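Local coordinates for probable sugar ABC transporter, sugar-binding protein (Streptococcus pneumoniae, PDB 2W7Y) that binds the blood group A-trisaccharide and probably delivers such glycans to an ABC transporter for uptake into the cell, at residues Tyr43-His47 and Pro81-Leu86; Gln117-Leu123 and Ile311-Lys316; Asn135-Asn139 and Thr151-Leu156. All coordinates share one frame; numbering follows the deposited sequence.

Contact 1: residues Tyr43-His47 and Pro81-Leu86. With FUC (alpha-L-fucopyranose), chain C; GAL (beta-D-galactopyranose), chain B.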
loop_
_atom_site.group_PDB
_atom_site.type_symbol
_atom_site.label_atom_id
_atom_site.label_comp_id
_atom_site.label_asym_id
_atom_site.label_seq_id
_atom_site.Cartn_x
_atom_site.Cartn_y
_atom_site.Cartn_z
ATOM N N TYR A 43 -13.863 7.435 -10.667
ATOM C CA TYR A 43 -12.548 8.056 -10.525
ATOM C C TYR A 43 -11.464 7.039 -10.165
ATOM O O TYR A 43 -11.631 6.242 -9.239
ATOM C CB TYR A 43 -12.596 9.210 -9.507
ATOM C CG TYR A 43 -13.542 10.317 -9.916
ATOM C CD1 TYR A 43 -14.864 10.330 -9.469
ATOM C CD2 TYR A 43 -13.124 11.335 -10.777
ATOM C CE1 TYR A 43 -15.743 11.331 -9.857
ATOM C CE2 TYR A 43 -14.000 12.342 -11.174
ATOM C CZ TYR A 43 -15.307 12.334 -10.711
ATOM O OH TYR A 43 -16.181 13.332 -11.095
ATOM N N HIS A 44 -10.361 7.078 -10.913
ATOM C CA HIS A 44 -9.185 6.226 -10.677
ATOM C C HIS A 44 -7.885 6.998 -10.942
ATOM O O HIS A 44 -7.913 8.074 -11.539
ATOM C CB HIS A 44 -9.250 4.970 -11.547
ATOM C CG HIS A 44 -9.146 5.244 -13.016
ATOM N ND1 HIS A 44 -10.248 5.492 -13.807
ATOM C CD2 HIS A 44 -8.070 5.312 -13.835
ATOM C CE1 HIS A 44 -9.855 5.701 -15.052
ATOM N NE2 HIS A 44 -8.538 5.597 -15.096
ATOM N N GLY A 45 -6.753 6.450 -10.501
ATOM C CA GLY A 45 -5.458 7.105 -10.682
ATOM C C GLY A 45 -4.571 6.533 -11.780
ATOM O O GLY A 45 -3.368 6.791 -11.812
ATOM N N TYR A 46 -5.161 5.764 -12.690
ATOM C CA TYR A 46 -4.416 5.197 -13.811
ATOM C C TYR A 46 -4.484 6.130 -15.023
ATOM O O TYR A 46 -5.225 5.892 -15.977
ATOM C CB TYR A 46 -4.914 3.787 -14.136
ATOM C CG TYR A 46 -4.749 2.803 -12.994
ATOM C CD1 TYR A 46 -3.502 2.248 -12.697
ATOM C CD2 TYR A 46 -5.835 2.434 -12.207
ATOM C CE1 TYR A 46 -3.346 1.349 -11.641
ATOM C CE2 TYR A 46 -5.690 1.531 -11.151
ATOM C CZ TYR A 46 -4.444 0.993 -10.874
ATOM O OH TYR A 46 -4.285 0.105 -9.828
ATOM N N HIS A 47 -3.693 7.201 -14.952
ATOM C CA HIS A 47 -3.675 8.280 -15.949
ATOM C C HIS A 47 -2.494 8.154 -16.908
ATOM O O HIS A 47 -2.435 8.834 -17.929
ATOM C CB HIS A 47 -3.588 9.629 -15.233
ATOM C CG HIS A 47 -2.406 9.749 -14.319
ATOM N ND1 HIS A 47 -1.148 10.092 -14.769
ATOM C CD2 HIS A 47 -2.290 9.569 -12.981
ATOM C CE1 HIS A 47 -0.309 10.118 -13.748
ATOM N NE2 HIS A 47 -0.976 9.806 -12.652
ATOM N N PRO A 81 -9.812 9.293 -15.387
ATOM C CA PRO A 81 -8.444 9.183 -14.879
ATOM C C PRO A 81 -8.024 10.472 -14.180
ATOM O O PRO A 81 -8.110 11.553 -14.771
ATOM C CB PRO A 81 -7.604 8.969 -16.151
ATOM C CG PRO A 81 -8.588 8.677 -17.246
ATOM C CD PRO A 81 -9.839 9.387 -16.857
ATOM N N VAL A 82 -7.585 10.352 -12.933
ATOM C CA VAL A 82 -7.211 11.510 -12.130
ATOM C C VAL A 82 -5.696 11.689 -12.084
ATOM O O VAL A 82 -4.966 10.796 -11.647
ATOM C CB VAL A 82 -7.785 11.416 -10.688
ATOM C CG1 VAL A 82 -7.253 12.545 -9.820
ATOM C CG2 VAL A 82 -9.314 11.426 -10.716
ATOM N N ASN A 83 -5.236 12.847 -12.552
ATOM C CA ASN A 83 -3.832 13.221 -12.457
ATOM C C ASN A 83 -3.643 14.098 -11.224
ATOM O O ASN A 83 -4.031 15.272 -11.213
ATOM C CB ASN A 83 -3.373 13.940 -13.732
ATOM C CG ASN A 83 -1.860 14.123 -13.802
ATOM O OD1 ASN A 83 -1.370 15.005 -14.509
ATOM N ND2 ASN A 83 -1.115 13.287 -13.080
ATOM N N GLY A 84 -3.065 13.510 -10.181
ATOM C CA GLY A 84 -2.936 14.171 -8.888
ATOM C C GLY A 84 -3.505 13.323 -7.768
ATOM O O GLY A 84 -3.640 12.107 -7.908
ATOM N N ASP A 85 -3.853 13.967 -6.659
ATOM C CA ASP A 85 -4.297 13.247 -5.474
ATOM C C ASP A 85 -5.736 12.756 -5.596
ATOM O O ASP A 85 -6.652 13.547 -5.830
ATOM C CB ASP A 85 -4.133 14.114 -4.222
ATOM C CG ASP A 85 -3.735 13.304 -2.998
ATOM O OD1 ASP A 85 -4.128 12.120 -2.891
ATOM O OD2 ASP A 85 -3.016 13.856 -2.141
ATOM N N LEU A 86 -5.914 11.444 -5.443
ATOM C CA LEU A 86 -7.233 10.814 -5.433
ATOM C C LEU A 86 -8.011 11.147 -4.169
ATOM O O LEU A 86 -9.244 11.184 -4.188
ATOM C CB LEU A 86 -7.115 9.291 -5.561
ATOM C CG LEU A 86 -6.919 8.678 -6.949
ATOM C CD1 LEU A 86 -6.580 7.197 -6.815
ATOM C CD2 LEU A 86 -8.150 8.876 -7.827
HETATM C C1 FUC C . -0.980 4.094 -6.965
HETATM C C2 FUC C . -0.105 5.090 -7.730
HETATM C C3 FUC C . -0.281 4.879 -9.235
HETATM C C4 FUC C . -1.754 5.037 -9.614
HETATM C C5 FUC C . -2.601 4.081 -8.766
HETATM C C6 FUC C . -4.098 4.259 -8.995
HETATM O O2 FUC C . 1.241 4.903 -7.372
HETATM O O3 FUC C . 0.538 5.756 -9.977
HETATM O O4 FUC C . -2.173 6.373 -9.412
HETATM O O5 FUC C . -2.335 4.220 -7.378
HETATM C C1 GAL B . -1.414 0.619 -7.310
HETATM C C2 GAL B . -1.121 1.774 -6.351
HETATM C C3 GAL B . -0.304 1.289 -5.150
HETATM C C4 GAL B . -0.898 0.020 -4.528
HETATM C C5 GAL B . -1.098 -1.030 -5.630
HETATM C C6 GAL B . -1.680 -2.356 -5.136
HETATM O O1 GAL B . -2.386 1.036 -8.241
HETATM O O2 GAL B . -0.408 2.764 -7.063
HETATM O O3 GAL B . -0.197 2.319 -4.195
HETATM O O4 GAL B . -2.112 0.345 -3.892
HETATM O O5 GAL B . -1.942 -0.503 -6.636
HETATM O O6 GAL B . -1.350 -3.377 -6.060
#
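With CG of His-44 set between its backbone N and carbonyl carbon (chi1 66°), the imidazole folds back beside Pro-81, and the same choice at His-47 (chi1 56°) swings its ring across Asn-83. These residues stand where two parallel strands, 39-44 and 76-81, reach their C-terminal ends in the sheet of a solute-binding protein lobe, the edge from which loops reach the sugar. The strand pairing ends in a bond from Val-82 N to His-44 O of 2.7 Å, the donor almost in line with the C=O. Pro-81 has no N-H to give, but its CA hydrogen lies over one face of the His-44 ring as a CH-pi contact, CA standing 3.9 Å from the ring centroid; the two side chains run alongside each other, a fit between a flat imidazole and a compact, puckered proline ring. Val-82 then turns its CG2 branch to the ring edge of Tyr-43, meeting CD2 at 3.8 Å, while the methyls of Leu-86 lie against the backbone of His-44 and Gly-45. Farther out, Asn-83 ND2 sits above one face of the His-47 ring, displaced toward its rim, with ring and amide planes 43° apart.

The sugar meets the turn centred on Tyr-46, an inverse gamma turn. Gly-45, having no side chain, lets fucose O4 come close enough to donate to its O at 2.7 Å. Over the centre of the Tyr-46 ring lies the fucose methyl C6, an apolar group on an aromatic face. Helix 54-69 also packs against Tyr-46, through Ala-56, Met-59 and Tyr-63. At the end of that ring the hydroxyl OH hydrogen-bonds to galactose O1 over 2.6 Å.

Contact 2: residues Gln117-Leu123 and Ile311-Lys316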
loop_
_atom_site.group_PDB
_atom_site.type_symbol
_atom_site.label_atom_id
_atom_site.label_comp_id
_atom_site.label_asym_id
_atom_site.label_seq_id
_atom_site.Cartn_x
_atom_site.Cartn_y
_atom_site.Cartn_z
ATOM N N GLN A 117 -21.032 10.284 8.231
ATOM C CA GLN A 117 -22.135 10.950 7.546
ATOM C C GLN A 117 -22.863 9.987 6.612
ATOM O O GLN A 117 -23.773 10.397 5.883
ATOM C CB GLN A 117 -21.612 12.140 6.737
ATOM C CG GLN A 117 -21.206 13.355 7.552
ATOM C CD GLN A 117 -20.596 14.450 6.692
ATOM O OE1 GLN A 117 -19.477 14.896 6.943
ATOM N NE2 GLN A 117 -21.326 14.884 5.670
ATOM N N LYS A 118 -22.465 8.711 6.675
ATOM C CA LYS A 118 -22.846 7.637 5.724
ATOM C C LYS A 118 -22.961 8.051 4.258
ATOM O O LYS A 118 -23.962 7.773 3.585
ATOM C CB LYS A 118 -24.065 6.811 6.178
ATOM C CG LYS A 118 -25.082 7.522 7.020
ATOM C CD LYS A 118 -24.940 7.157 8.486
ATOM C CE LYS A 118 -25.805 5.960 8.850
ATOM N NZ LYS A 118 -26.021 5.885 10.323
ATOM N N LEU A 119 -21.905 8.695 3.778
ATOM C CA LEU A 119 -21.763 9.076 2.377
ATOM C C LEU A 119 -21.372 7.868 1.522
ATOM O O LEU A 119 -21.387 7.937 0.292
ATOM C CB LEU A 119 -20.697 10.172 2.259
ATOM C CG LEU A 119 -21.014 11.664 2.458
ATOM C CD1 LEU A 119 -22.258 11.942 3.288
ATOM C CD2 LEU A 119 -19.805 12.400 3.037
ATOM N N VAL A 120 -21.040 6.765 2.196
ATOM C CA VAL A 120 -20.480 5.563 1.568
ATOM C C VAL A 120 -21.411 4.364 1.762
ATOM O O VAL A 120 -21.976 4.178 2.845
ATOM C CB VAL A 120 -19.096 5.207 2.171
ATOM C CG1 VAL A 120 -18.366 4.225 1.289
ATOM C CG2 VAL A 120 -18.244 6.451 2.363
ATOM N N LEU A 121 -21.554 3.552 0.712
ATOM C CA LEU A 121 -22.401 2.359 0.752
ATOM C C LEU A 121 -21.722 1.168 1.437
ATOM O O LEU A 121 -20.534 0.916 1.233
ATOM C CB LEU A 121 -22.847 1.971 -0.666
ATOM C CG LEU A 121 -23.720 0.728 -0.859
ATOM C CD1 LEU A 121 -25.110 0.910 -0.242
ATOM C CD2 LEU A 121 -23.835 0.396 -2.331
ATOM N N ASP A 122 -22.490 0.454 2.259
ATOM C CA ASP A 122 -22.060 -0.814 2.848
ATOM C C ASP A 122 -22.114 -1.894 1.769
ATOM O O ASP A 122 -23.176 -2.180 1.205
ATOM C CB ASP A 122 -22.950 -1.177 4.047
ATOM C CG ASP A 122 -22.580 -2.520 4.697
ATOM O OD1 ASP A 122 -21.452 -3.027 4.524
ATOM O OD2 ASP A 122 -23.444 -3.073 5.406
ATOM N N LEU A 123 -20.951 -2.479 1.490
ATOM C CA LEU A 123 -20.775 -3.419 0.383
ATOM C C LEU A 123 -21.007 -4.874 0.776
ATOM O O LEU A 123 -21.220 -5.724 -0.090
ATOM C CB LEU A 123 -19.365 -3.262 -0.207
ATOM C CG LEU A 123 -19.078 -2.292 -1.362
ATOM C CD1 LEU A 123 -20.073 -1.136 -1.462
ATOM C CD2 LEU A 123 -17.637 -1.784 -1.273
ATOM N N ILE A 311 -12.264 0.130 -4.428
ATOM C CA ILE A 311 -13.553 0.515 -4.994
ATOM C C ILE A 311 -14.516 0.914 -3.879
ATOM O O ILE A 311 -14.831 0.115 -2.996
ATOM C CB ILE A 311 -14.121 -0.604 -5.905
ATOM C CG1 ILE A 311 -13.284 -0.694 -7.185
ATOM C CG2 ILE A 311 -15.586 -0.358 -6.253
ATOM C CD1 ILE A 311 -13.361 -2.025 -7.890
ATOM N N THR A 312 -14.947 2.172 -3.930
ATOM C CA THR A 312 -15.753 2.792 -2.884
ATOM C C THR A 312 -16.912 3.537 -3.551
ATOM O O THR A 312 -16.702 4.310 -4.485
ATOM C CB THR A 312 -14.905 3.776 -2.052
ATOM O OG1 THR A 312 -13.632 3.188 -1.756
ATOM C CG2 THR A 312 -15.593 4.119 -0.762
ATOM N N ILE A 313 -18.133 3.293 -3.085
ATOM C CA ILE A 313 -19.319 3.793 -3.790
ATOM C C ILE A 313 -20.254 4.669 -2.954
ATOM O O ILE A 313 -20.503 4.396 -1.778
ATOM C CB ILE A 313 -20.075 2.646 -4.556
ATOM C CG1 ILE A 313 -21.589 2.727 -4.344
ATOM C CG2 ILE A 313 -19.546 1.277 -4.139
ATOM C CD1 ILE A 313 -22.399 1.803 -5.217
ATOM N N SER A 314 -20.754 5.726 -3.588
ATOM C CA SER A 314 -21.666 6.678 -2.967
ATOM C C SER A 314 -22.986 6.049 -2.516
ATOM O O SER A 314 -23.518 5.160 -3.174
ATOM C CB SER A 314 -21.938 7.837 -3.929
ATOM O OG SER A 314 -22.866 8.758 -3.384
ATOM N N SER A 315 -23.493 6.533 -1.382
ATOM C CA SER A 315 -24.781 6.122 -0.825
ATOM C C SER A 315 -25.943 6.904 -1.427
ATOM O O SER A 315 -27.102 6.504 -1.293
ATOM C CB SER A 315 -24.790 6.337 0.687
ATOM O OG SER A 315 -24.401 5.162 1.370
ATOM N N LYS A 316 -25.622 8.012 -2.089
ATOM C CA LYS A 316 -26.620 8.990 -2.502
ATOM C C LYS A 316 -26.917 8.958 -4.000
ATOM O O LYS A 316 -26.841 9.976 -4.689
ATOM C CB LYS A 316 -26.198 10.390 -2.048
ATOM C CG LYS A 316 -26.130 10.527 -0.540
ATOM C CD LYS A 316 -25.986 11.970 -0.111
ATOM C CE LYS A 316 -26.269 12.118 1.372
ATOM N NZ LYS A 316 -25.276 11.384 2.191
HETATM O O HOH W 1 -26.035 10.699 4.505
HETATM O O HOH W 2 -18.616 1.684 -0.642
#
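The side chains of Leu-121 and Ile-313 run alongside each other in the same direction, CD2 of the leucine 3.5 Å from CD1 of the isoleucine. This is the tight part of the contact. On the other branch of Ile-313, CG2 is met obliquely by Leu-123 CD1 at 3.6 Å, and Val-120 CG1 touches Thr-312 CG2; branched side chains that offer methyl groups fill such a seam well. Along the backbone a single bridge pairs Val-120 with Ser-314. Leu-121 N gives a nearly straight bond to Ile-313 O (2.8 Å), whereas Ser-315 N reaches Leu-119 O from above the carbonyl plane.

Toward solvent the grip loosens. Lys-118, with positive phi, closes helix 112-116 in a Schellman motif, and Lys-316 approaches that helix end through water: one molecule accepts from Lys-316 NZ and donates to Gln-117 O at 2.7 Å. A long, flexible lysine suits such an exposed edge of the contact. Ser-314 OG accepts from Lys-316 N, an ST turn that bends the chain just past the strand.

Helix 319-332 covers the apolar seam, with Gln-322 on Leu-121, Ala-325 on Ile-313 and Leu-329 on Leu-123, while strand 102-104 flanks strand 311-313 in the sheet.

Contact 3: residues Asn135-Asn139 and Thr151-Leu156. With GAL (beta-D-galactopyranose), chain B.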
loop_
_atom_site.group_PDB
_atom_site.type_symbol
_atom_site.label_atom_id
_atom_site.label_comp_id
_atom_site.label_asym_id
_atom_site.label_seq_id
_atom_site.Cartn_x
_atom_site.Cartn_y
_atom_site.Cartn_z
ATOM N N ASN A 135 -13.930 -13.835 -3.750
ATOM C CA ASN A 135 -13.570 -12.854 -4.768
ATOM C C ASN A 135 -12.945 -11.584 -4.194
ATOM O O ASN A 135 -12.063 -10.992 -4.816
ATOM C CB ASN A 135 -14.787 -12.496 -5.624
ATOM C CG ASN A 135 -15.323 -13.678 -6.408
ATOM O OD1 ASN A 135 -15.985 -14.552 -5.853
ATOM N ND2 ASN A 135 -15.048 -13.703 -7.710
ATOM N N VAL A 136 -13.409 -11.168 -3.017
ATOM C CA VAL A 136 -12.879 -9.969 -2.356
ATOM C C VAL A 136 -11.704 -10.302 -1.430
ATOM O O VAL A 136 -10.936 -9.411 -1.050
ATOM C CB VAL A 136 -13.979 -9.173 -1.594
ATOM C CG1 VAL A 136 -15.084 -8.738 -2.555
ATOM C CG2 VAL A 136 -14.554 -9.982 -0.426
ATOM N N GLY A 137 -11.586 -11.584 -1.077
ATOM C CA GLY A 137 -10.470 -12.111 -0.296
ATOM C C GLY A 137 -10.239 -11.438 1.041
ATOM O O GLY A 137 -11.131 -11.406 1.891
ATOM N N LEU A 138 -9.036 -10.892 1.208
ATOM C CA LEU A 138 -8.606 -10.243 2.448
ATOM C C LEU A 138 -9.459 -9.025 2.841
ATOM O O LEU A 138 -9.566 -8.707 4.026
ATOM C CB LEU A 138 -7.116 -9.867 2.362
ATOM C CG LEU A 138 -6.376 -9.377 3.614
ATOM C CD1 LEU A 138 -6.404 -10.416 4.732
ATOM C CD2 LEU A 138 -4.943 -9.008 3.272
ATOM N N ASN A 139 -10.059 -8.359 1.850
ATOM C CA ASN A 139 -10.988 -7.244 2.091
ATOM C C ASN A 139 -12.131 -7.620 3.031
ATOM O O ASN A 139 -12.560 -6.804 3.846
ATOM C CB ASN A 139 -11.588 -6.720 0.777
ATOM C CG ASN A 139 -10.578 -6.003 -0.089
ATOM O OD1 ASN A 139 -10.226 -4.848 0.164
ATOM N ND2 ASN A 139 -10.116 -6.681 -1.135
ATOM N N THR A 151 -15.264 -0.476 1.460
ATOM C CA THR A 151 -14.313 -0.442 0.350
ATOM C C THR A 151 -13.711 -1.818 0.046
ATOM O O THR A 151 -13.468 -2.621 0.953
ATOM C CB THR A 151 -13.194 0.619 0.581
ATOM O OG1 THR A 151 -12.427 0.784 -0.615
ATOM C CG2 THR A 151 -12.271 0.224 1.724
ATOM N N VAL A 152 -13.500 -2.088 -1.242
ATOM C CA VAL A 152 -12.870 -3.332 -1.687
ATOM C C VAL A 152 -11.758 -3.044 -2.693
ATOM O O VAL A 152 -12.011 -2.536 -3.785
ATOM C CB VAL A 152 -13.891 -4.339 -2.291
ATOM C CG1 VAL A 152 -13.177 -5.560 -2.869
ATOM C CG2 VAL A 152 -14.919 -4.774 -1.253
ATOM N N HIS A 153 -10.530 -3.375 -2.309
ATOM C CA HIS A 153 -9.366 -3.199 -3.167
ATOM C C HIS A 153 -9.155 -4.465 -4.000
ATOM O O HIS A 153 -8.888 -5.540 -3.453
ATOM C CB HIS A 153 -8.143 -2.882 -2.296
ATOM C CG HIS A 153 -7.030 -2.182 -3.016
ATOM N ND1 HIS A 153 -5.773 -2.033 -2.466
ATOM C CD2 HIS A 153 -6.974 -1.599 -4.237
ATOM C CE1 HIS A 153 -4.996 -1.382 -3.314
ATOM N NE2 HIS A 153 -5.699 -1.111 -4.398
ATOM N N GLU A 154 -9.300 -4.344 -5.322
ATOM C CA GLU A 154 -9.082 -5.467 -6.247
ATOM C C GLU A 154 -7.633 -5.961 -6.305
ATOM O O GLU A 154 -7.372 -7.080 -6.743
ATOM C CB GLU A 154 -9.596 -5.157 -7.665
ATOM C CG GLU A 154 -9.964 -3.711 -7.931
ATOM C CD GLU A 154 -8.906 -2.903 -8.658
ATOM O OE1 GLU A 154 -7.711 -3.269 -8.668
ATOM O OE2 GLU A 154 -9.293 -1.861 -9.225
ATOM N N GLN A 155 -6.705 -5.111 -5.876
ATOM C CA GLN A 155 -5.303 -5.474 -5.738
ATOM C C GLN A 155 -4.942 -5.382 -4.268
ATOM O O GLN A 155 -5.142 -4.342 -3.648
ATOM C CB GLN A 155 -4.427 -4.496 -6.504
ATOM C CG GLN A 155 -4.564 -4.541 -7.998
ATOM C CD GLN A 155 -3.986 -3.310 -8.656
ATOM O OE1 GLN A 155 -4.700 -2.576 -9.324
ATOM N NE2 GLN A 155 -2.691 -3.071 -8.465
ATOM N N LEU A 156 -4.406 -6.462 -3.713
ATOM C CA LEU A 156 -4.042 -6.494 -2.303
ATOM C C LEU A 156 -2.789 -5.677 -1.996
ATOM O O LEU A 156 -1.843 -5.650 -2.780
ATOM C CB LEU A 156 -3.864 -7.941 -1.841
ATOM C CG LEU A 156 -5.003 -8.650 -1.102
ATOM C CD1 LEU A 156 -6.392 -8.054 -1.358
ATOM C CD2 LEU A 156 -4.973 -10.133 -1.421
HETATM C C1 GAL B . -1.414 0.619 -7.310
HETATM C C2 GAL B . -1.121 1.774 -6.351
HETATM C C3 GAL B . -0.304 1.289 -5.150
HETATM C C4 GAL B . -0.898 0.020 -4.528
HETATM C C5 GAL B . -1.098 -1.030 -5.630
HETATM C C6 GAL B . -1.680 -2.356 -5.136
HETATM O O1 GAL B . -2.386 1.036 -8.241
HETATM O O2 GAL B . -0.408 2.764 -7.063
HETATM O O3 GAL B . -0.197 2.319 -4.195
HETATM O O4 GAL B . -2.112 0.345 -3.892
HETATM O O5 GAL B . -1.942 -0.503 -6.636
HETATM O O6 GAL B . -1.350 -3.377 -6.060
#
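A type II' beta turn, Val-136 to Asn-139, begins on the last residue of helix 133-136 and presents an asparagine to the segment that carries pocket residues His-153 and Gln-155. The Asn-139 amide grips the backbone of His-153 at both ends: OD1 accepts from His-153 N at 2.9 Å, the donor lying above the carbonyl plane, and ND2 gives to His-153 O, also at 2.9 Å. ND2 spends a second N-H on Val-136 O, nearly in its own amide plane, and Asn-139 N reaches that same oxygen. Three bonds thus fix the rotation of the amide, and an asparagine fits because one short group both accepts and donates. Gly-137 readily takes the turn's positive phi. Around the amide the packing is apolar: the side chains of Val-136 and Val-152 cross at about a right angle, their CG1 atoms 3.7 Å apart, and Leu-156 CD1 approaches Leu-138 CB.

On the far side His-153, with CG opposite its backbone N (chi1 -158°), brings its ring edge to galactose O4, CE1 3.4 Å away, while ND1 is hydrogen-bonded to Ser-307 O. Gln-155 NE2 bonds galactose O6 weakly. Such second-shell support belongs to this protein's glycan pocket.

In the fold
Contact 3 is the buried one of the three; contacts 1 and 2 are only partly buried and have some exposed residues. Contacts 1 and 2 reach the same mixed sheet from its two outermost strands, 76-81 and 311-313, without touching. Contact 3 adjoins both: Val-152 O pairs with Ile-311 N and Thr-151 OG1 with Thr-312 OG1 on one side, while Gln-155 OE1 makes a weak hydrogen bond with Tyr-46 OH on the other. Contacts 1 and 3 meet the galactose, so glycan hydrogen bonds join backbone or amide bonds there. Contact 2, farther from the sugar, relies on an aliphatic seam, backbone pairing and water.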